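Local coordinates for protein BIM1 (Saccharomyces cerevisiae, PDB 4E61), which binds microtubules, with a preference for their plus ends, and takes part in mitotic spindle orientation, the present chain being its C-terminal EB1-like domain, at residues E12-K15 with S16-T19; K31-V34 with S35-I39; E52-V55 with H56-D60. All blocks are in the same frame, centred on the assembly; numbering follows the deposited sequence.

Contact 1. Residues E12-K15 with S16-T19; sequences ELTK and SQET
Leu13 O is gripped twice from the following turn. The backbone amide Gln17 N reaches it at 3.0 Å, as expected of an i to i+4 helical bond, and the hydroxyl Ser16 OG donates to the same Leu13 O, also at 3.0 Å. The hydroxyl comes in more from the flank, with a C=O...donor angle of 120° against 156° for the amide, which lets one carbonyl serve both. A chi1 of 78° sets Ser16 OG between its own backbone N and carbonyl carbon, folding the hydroxyl back onto the preceding turn; a buried polar atom is thereby satisfied within its own helix. Around this pair the main-chain pattern continues: Ser16 N bonds Glu12 O and Thr19 N bonds Lys15 O, whereas the bond from Glu18 N to Thr14 O is weak.

Side-chain packing is lighter. The Gln17 chain runs extended over the first turn, CG lying 3.4 Å from Leu13 O. Its amide end spreads between two neighbours: NE2 stands 4.1 Å from Leu13 CG, and OE1 is 3.8 Å from Thr14 CG2. Further along, the methyl Thr19 CG2 sits at 3.1 Å from Lys15 O. Lys15, Gln17 and Glu18 are exposed, while Leu13 and Ser16 also face the second subunit: Leu13 packs on Ser16 of that subunit, and Ser16 on Ser16 of that subunit. Such pairing of like with like fits the parallel, in-register two-stranded coiled coil by which EB1-family proteins dimerise.

Contact 2. Residues K31-V34 with S35-I39; sequences KGTV and STLEI
Val34 and Glu38 meet because their torsions send both side chains the same way. Val34 CG1 lies opposite its backbone N (chi1 165°) and so leans along the helix toward the next turn, while Glu38 CG stands beside its own N (chi1 -75°) and leads an extended chain back alongside the valine. The carboxylate atom Glu38 OE2 comes to 3.6 Å from Val34 CG1, and the aliphatic Glu38 CG passes 3.4 Å from Val34 O. This is van der Waals contact between a methyl and an acid that remains exposed.

Thr33 and Leu37 repeat the side-by-side arrangement one residue earlier. Leu37 CD1 lies 3.9 Å from Thr33 OG1, and Leu37 CG approaches Thr33 O to 3.3 Å. Successive main-chain bonds run from Ser35 N to Lys31 O, from Thr36 N to Gly32 O, from Leu37 N to Thr33 O and from Glu38 N to Val34 O, the last at 2.9 Å. Thr36 OG1 adds a weak second bond to Gly32 O at 3.3 Å.

Lys31 turns its ammonium to Glu28 of the same helix in a salt bridge. Across the dimer axis, Val34 packs on Val34 of the second subunit and Leu37 on Leu37 of that subunit, and Thr33 touches Val34 of the second subunit. The contact thus lies midway along helix 2-63, where the paired helix of the other chain covers its apolar side.

Contact 3. Residues E52-V55 with H56-D60; sequences EILV and HTTQD
Four i to i+4 bonds join 52-55 to 56-60 as consecutive turns of helix 2-63, where the coiled coil enters the four-helix bundle of the EB1-like motif. His56 N to Glu52 O is nearly straight, its N-H...acceptor angle being 169°; Thr58 N to Leu54 O is similar, and Gln59 N to Val55 O is more bent. Ile53 O takes two donors, Thr57 N at 2.9 Å and Thr57 OG1 at 3.0 Å, the hydroxyl from above the carbonyl plane.

With CG beside its backbone N (chi1 -63°), His56 holds one ring face under Val55 CG1. Glu52 lays its CG 3.6 Å from His56 CD2, with carboxylate and imidazole planes turned 61° apart. A protonated histidine would favour this, although Glu52 OE2 stays 4.1 Å from His56 NE2.

On the side turned to the second subunit, Leu54, Val55 and Thr58 pack on Phe88 of that subunit, while Val55 and Thr58 also touch helix 84-101 of their own chain. Gln59 runs beside Val55, and its NE2 is hydrogen-bonded to Glu93 OE2 of this same-chain helix. The other end of that amide, Gln59 OE1, accepts a weak hydrogen bond from His56 ND1 at 3.4 Å.

In the fold
Each contact is a pair of consecutive turns, and all three lie at separate points along helix 2-63; the centres of contacts 1 and 3 are about 61 Å apart, on opposite sides of the chain's centre. One side of each is packed against the second subunit, but the setting changes. Contact 2 is a surface contact with one buried residue, Leu37. Contact 1 is partly buried, with a serine at the dimer interface. Contact 3 has the most buried residues: helix 84-101 of the same chain and Phe88 of the second subunit both cover it. In contacts 1 and 3 a hydroxyl shares a carbonyl with a backbone N-H, whereas the Thr36 hydroxyl bond of contact 2 is weak.

Contact 1. Residues E12-K15 with S16-T19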
loop_
_atom_site.group_PDB
_atom_site.type_symbol
_atom_site.label_atom_id
_atom_site.label_comp_id
_atom_site.label_asym_id
_atom_site.label_seq_id
_atom_site.Cartn_x
_atom_site.Cartn_y
_atom_site.Cartn_z
ATOM N N GLU A 12 -6.098 33.893 19.469
ATOM C CA GLU A 12 -5.444 33.430 18.240
ATOM C C GLU A 12 -4.410 32.353 18.578
ATOM O O GLU A 12 -4.295 31.358 17.853
ATOM C CB GLU A 12 -4.710 34.589 17.531
ATOM C CG GLU A 12 -5.603 35.617 16.845
ATOM C CD GLU A 12 -4.978 36.989 16.612
ATOM O OE1 GLU A 12 -3.885 37.059 16.000
ATOM O OE2 GLU A 12 -5.600 38.001 17.016
ATOM N N LEU A 13 -3.670 32.551 19.686
ATOM C CA LEU A 13 -2.633 31.620 20.117
ATOM C C LEU A 13 -3.208 30.274 20.560
ATOM O O LEU A 13 -2.725 29.238 20.094
ATOM C CB LEU A 13 -1.698 32.231 21.179
ATOM C CG LEU A 13 -0.636 31.284 21.798
ATOM C CD1 LEU A 13 0.363 30.735 20.752
ATOM C CD2 LEU A 13 0.054 31.926 22.964
ATOM N N THR A 14 -4.255 30.287 21.433
ATOM C CA THR A 14 -4.871 29.040 21.891
ATOM C C THR A 14 -5.601 28.322 20.760
ATOM O O THR A 14 -5.605 27.093 20.726
ATOM C CB THR A 14 -5.653 29.181 23.213
ATOM O OG1 THR A 14 -6.922 29.733 22.958
ATOM C CG2 THR A 14 -4.904 29.969 24.290
ATOM N N LYS A 15 -6.143 29.085 19.800
ATOM C CA LYS A 15 -6.789 28.523 18.616
ATOM C C LYS A 15 -5.735 27.872 17.734
ATOM O O LYS A 15 -6.013 26.810 17.189
ATOM C CB LYS A 15 -7.561 29.576 17.819
ATOM C CG LYS A 15 -8.720 28.963 17.036
ATOM C CD LYS A 15 -9.174 29.875 15.930
ATOM C CE LYS A 15 -10.290 29.289 15.098
ATOM N NZ LYS A 15 -10.557 30.121 13.891
ATOM N N SER A 16 -4.512 28.471 17.630
ATOM C CA SER A 16 -3.446 27.879 16.820
ATOM C C SER A 16 -2.812 26.633 17.472
ATOM O O SER A 16 -2.443 25.711 16.752
ATOM C CB SER A 16 -2.423 28.916 16.361
ATOM O OG SER A 16 -1.508 29.268 17.379
ATOM N N GLN A 17 -2.784 26.564 18.826
ATOM C CA GLN A 17 -2.301 25.407 19.581
ATOM C C GLN A 17 -3.267 24.215 19.417
ATOM O O GLN A 17 -2.848 23.054 19.538
ATOM C CB GLN A 17 -2.124 25.757 21.068
ATOM C CG GLN A 17 -0.897 26.633 21.403
ATOM C CD GLN A 17 -1.003 27.274 22.796
ATOM O OE1 GLN A 17 -2.099 27.527 23.334
ATOM N NE2 GLN A 17 0.132 27.580 23.410
ATOM N N GLU A 18 -4.554 24.506 19.137
ATOM C CA GLU A 18 -5.615 23.523 18.908
ATOM C C GLU A 18 -5.490 22.954 17.502
ATOM O O GLU A 18 -5.767 21.773 17.310
ATOM C CB GLU A 18 -6.999 24.153 19.090
ATOM C CG GLU A 18 -7.416 24.346 20.538
ATOM C CD GLU A 18 -8.815 24.901 20.747
ATOM O OE1 GLU A 18 -9.481 25.264 19.748
ATOM O OE2 GLU A 18 -9.248 24.966 21.920
ATOM N N THR A 19 -5.104 23.795 16.510
ATOM C CA THR A 19 -4.876 23.326 15.151
ATOM C C THR A 19 -3.616 22.433 15.128
ATOM O O THR A 19 -3.694 21.343 14.568
ATOM C CB THR A 19 -5.035 24.385 14.048
ATOM O OG1 THR A 19 -3.779 24.837 13.585
ATOM C CG2 THR A 19 -6.018 25.502 14.370
#

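Contact 2. Residues K31-V34 with S35-I39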
loop_
_atom_site.group_PDB
_atom_site.type_symbol
_atom_site.label_atom_id
_atom_site.label_comp_id
_atom_site.label_asym_id
_atom_site.label_seq_id
_atom_site.Cartn_x
_atom_site.Cartn_y
_atom_site.Cartn_z
ATOM N N LYS A 31 0.265 8.077 9.225
ATOM C CA LYS A 31 1.307 7.104 9.581
ATOM C C LYS A 31 0.694 5.688 9.646
ATOM O O LYS A 31 1.338 4.723 9.245
ATOM C CB LYS A 31 1.944 7.456 10.935
ATOM C CG LYS A 31 3.006 8.551 10.892
ATOM C CD LYS A 31 3.477 8.869 12.313
ATOM C CE LYS A 31 4.603 9.866 12.377
ATOM N NZ LYS A 31 4.974 10.168 13.783
ATOM N N GLY A 32 -0.540 5.609 10.149
ATOM C CA GLY A 32 -1.346 4.405 10.263
ATOM C C GLY A 32 -1.791 3.910 8.899
ATOM O O GLY A 32 -1.804 2.702 8.672
ATOM N N THR A 33 -2.153 4.829 7.974
ATOM C CA THR A 33 -2.537 4.434 6.619
ATOM C C THR A 33 -1.346 3.974 5.764
ATOM O O THR A 33 -1.520 3.057 4.966
ATOM C CB THR A 33 -3.614 5.317 5.928
ATOM O OG1 THR A 33 -3.512 5.179 4.503
ATOM C CG2 THR A 33 -3.512 6.763 6.264
ATOM N N VAL A 34 -0.146 4.562 5.959
ATOM C CA VAL A 34 1.067 4.163 5.228
ATOM C C VAL A 34 1.488 2.756 5.716
ATOM O O VAL A 34 1.784 1.882 4.893
ATOM C CB VAL A 34 2.216 5.218 5.331
ATOM C CG1 VAL A 34 3.560 4.633 4.891
ATOM C CG2 VAL A 34 1.888 6.469 4.523
ATOM N N SER A 35 1.462 2.546 7.048
ATOM C CA SER A 35 1.790 1.281 7.714
ATOM C C SER A 35 0.897 0.113 7.232
ATOM O O SER A 35 1.439 -0.949 6.947
ATOM C CB SER A 35 1.692 1.429 9.229
ATOM O OG SER A 35 2.170 0.262 9.870
ATOM N N THR A 36 -0.443 0.319 7.111
ATOM C CA THR A 36 -1.382 -0.697 6.624
ATOM C C THR A 36 -1.046 -1.068 5.156
ATOM O O THR A 36 -0.966 -2.258 4.837
ATOM C CB THR A 36 -2.862 -0.282 6.833
ATOM O OG1 THR A 36 -3.198 -0.309 8.212
ATOM C CG2 THR A 36 -3.829 -1.150 6.075
ATOM N N LEU A 37 -0.830 -0.052 4.298
ATOM C CA LEU A 37 -0.491 -0.223 2.896
ATOM C C LEU A 37 0.841 -0.963 2.715
ATOM O O LEU A 37 0.965 -1.787 1.799
ATOM C CB LEU A 37 -0.486 1.124 2.159
ATOM C CG LEU A 37 -1.851 1.782 1.900
ATOM C CD1 LEU A 37 -1.687 3.273 1.595
ATOM C CD2 LEU A 37 -2.599 1.098 0.755
ATOM N N GLU A 38 1.804 -0.723 3.616
ATOM C CA GLU A 38 3.107 -1.400 3.580
ATOM C C GLU A 38 3.036 -2.847 4.080
ATOM O O GLU A 38 3.803 -3.693 3.613
ATOM C CB GLU A 38 4.176 -0.600 4.340
ATOM C CG GLU A 38 4.637 0.625 3.565
ATOM C CD GLU A 38 5.558 1.589 4.291
ATOM O OE1 GLU A 38 5.689 1.486 5.533
ATOM O OE2 GLU A 38 6.136 2.466 3.609
ATOM N N ILE A 39 2.107 -3.130 5.020
ATOM C CA ILE A 39 1.870 -4.476 5.556
ATOM C C ILE A 39 1.202 -5.320 4.478
ATOM O O ILE A 39 1.632 -6.449 4.300
ATOM C CB ILE A 39 1.105 -4.483 6.909
ATOM C CG1 ILE A 39 1.991 -3.930 8.054
ATOM C CG2 ILE A 39 0.600 -5.886 7.256
ATOM C CD1 ILE A 39 1.172 -3.427 9.291
#

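Contact 3. Residues E52-V55 with H56-D60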
loop_
_atom_site.group_PDB
_atom_site.type_symbol
_atom_site.label_atom_id
_atom_site.label_comp_id
_atom_site.label_asym_id
_atom_site.label_seq_id
_atom_site.Cartn_x
_atom_site.Cartn_y
_atom_site.Cartn_z
ATOM N N GLU A 52 6.086 -17.327 -8.231
ATOM C CA GLU A 52 7.254 -17.314 -9.127
ATOM C C GLU A 52 8.099 -18.597 -8.978
ATOM O O GLU A 52 8.392 -19.261 -9.981
ATOM C CB GLU A 52 8.113 -16.049 -8.942
ATOM C CG GLU A 52 8.959 -15.796 -10.189
ATOM C CD GLU A 52 9.985 -14.679 -10.183
ATOM O OE1 GLU A 52 10.945 -14.793 -9.392
ATOM O OE2 GLU A 52 9.975 -13.865 -11.140
ATOM N N ILE A 53 8.425 -18.959 -7.720
ATOM C CA ILE A 53 9.170 -20.171 -7.358
ATOM C C ILE A 53 8.469 -21.418 -7.916
ATOM O O ILE A 53 9.099 -22.214 -8.598
ATOM C CB ILE A 53 9.391 -20.234 -5.811
ATOM C CG1 ILE A 53 10.434 -19.167 -5.370
ATOM C CG2 ILE A 53 9.789 -21.638 -5.364
ATOM C CD1 ILE A 53 10.332 -18.639 -3.896
ATOM N N LEU A 54 7.155 -21.545 -7.663
ATOM C CA LEU A 54 6.323 -22.643 -8.138
ATOM C C LEU A 54 6.320 -22.744 -9.673
ATOM O O LEU A 54 6.489 -23.835 -10.208
ATOM C CB LEU A 54 4.894 -22.500 -7.572
ATOM C CG LEU A 54 3.832 -23.496 -8.083
ATOM C CD1 LEU A 54 4.101 -24.933 -7.608
ATOM C CD2 LEU A 54 2.454 -23.043 -7.728
ATOM N N VAL A 55 6.168 -21.607 -10.368
ATOM C CA VAL A 55 6.151 -21.538 -11.836
ATOM C C VAL A 55 7.475 -22.001 -12.414
ATOM O O VAL A 55 7.458 -22.852 -13.309
ATOM C CB VAL A 55 5.718 -20.140 -12.345
ATOM C CG1 VAL A 55 6.174 -19.871 -13.783
ATOM C CG2 VAL A 55 4.215 -19.988 -12.218
ATOM N N HIS A 56 8.608 -21.485 -11.885
ATOM C CA HIS A 56 9.925 -21.881 -12.369
ATOM C C HIS A 56 10.312 -23.333 -12.063
ATOM O O HIS A 56 10.798 -24.029 -12.958
ATOM C CB HIS A 56 11.001 -20.847 -12.024
ATOM C CG HIS A 56 10.738 -19.536 -12.690
ATOM N ND1 HIS A 56 10.570 -19.444 -14.069
ATOM C CD2 HIS A 56 10.568 -18.313 -12.143
ATOM C CE1 HIS A 56 10.313 -18.173 -14.309
ATOM N NE2 HIS A 56 10.304 -17.450 -13.181
ATOM N N THR A 57 10.020 -23.803 -10.841
ATOM C CA THR A 57 10.242 -25.173 -10.406
ATOM C C THR A 57 9.497 -26.166 -11.319
ATOM O O THR A 57 10.114 -27.119 -11.797
ATOM C CB THR A 57 9.871 -25.284 -8.926
ATOM O OG1 THR A 57 10.865 -24.594 -8.174
ATOM C CG2 THR A 57 9.750 -26.718 -8.446
ATOM N N THR A 58 8.194 -25.939 -11.588
ATOM C CA THR A 58 7.471 -26.862 -12.461
ATOM C C THR A 58 7.852 -26.746 -13.913
ATOM O O THR A 58 7.684 -27.712 -14.639
ATOM C CB THR A 58 5.971 -27.051 -12.161
ATOM O OG1 THR A 58 5.149 -26.401 -13.131
ATOM C CG2 THR A 58 5.589 -26.761 -10.730
ATOM N N GLN A 59 8.398 -25.596 -14.333
ATOM C CA GLN A 59 8.908 -25.414 -15.695
ATOM C C GLN A 59 10.182 -26.244 -15.884
ATOM O O GLN A 59 10.393 -26.796 -16.969
ATOM C CB GLN A 59 9.211 -23.948 -15.971
ATOM C CG GLN A 59 8.331 -23.379 -17.064
ATOM C CD GLN A 59 8.359 -21.883 -17.080
ATOM O OE1 GLN A 59 9.349 -21.235 -16.692
ATOM N NE2 GLN A 59 7.260 -21.300 -17.528
ATOM N N ASP A 60 11.012 -26.338 -14.819
ATOM C CA ASP A 60 12.230 -27.135 -14.809
ATOM C C ASP A 60 11.898 -28.631 -14.947
ATOM O O ASP A 60 12.568 -29.312 -15.713
ATOM C CB ASP A 60 13.076 -26.825 -13.560
ATOM C CG ASP A 60 13.655 -25.413 -13.524
ATOM O OD1 ASP A 60 13.470 -24.657 -14.525
ATOM O OD2 ASP A 60 14.273 -25.050 -12.492
#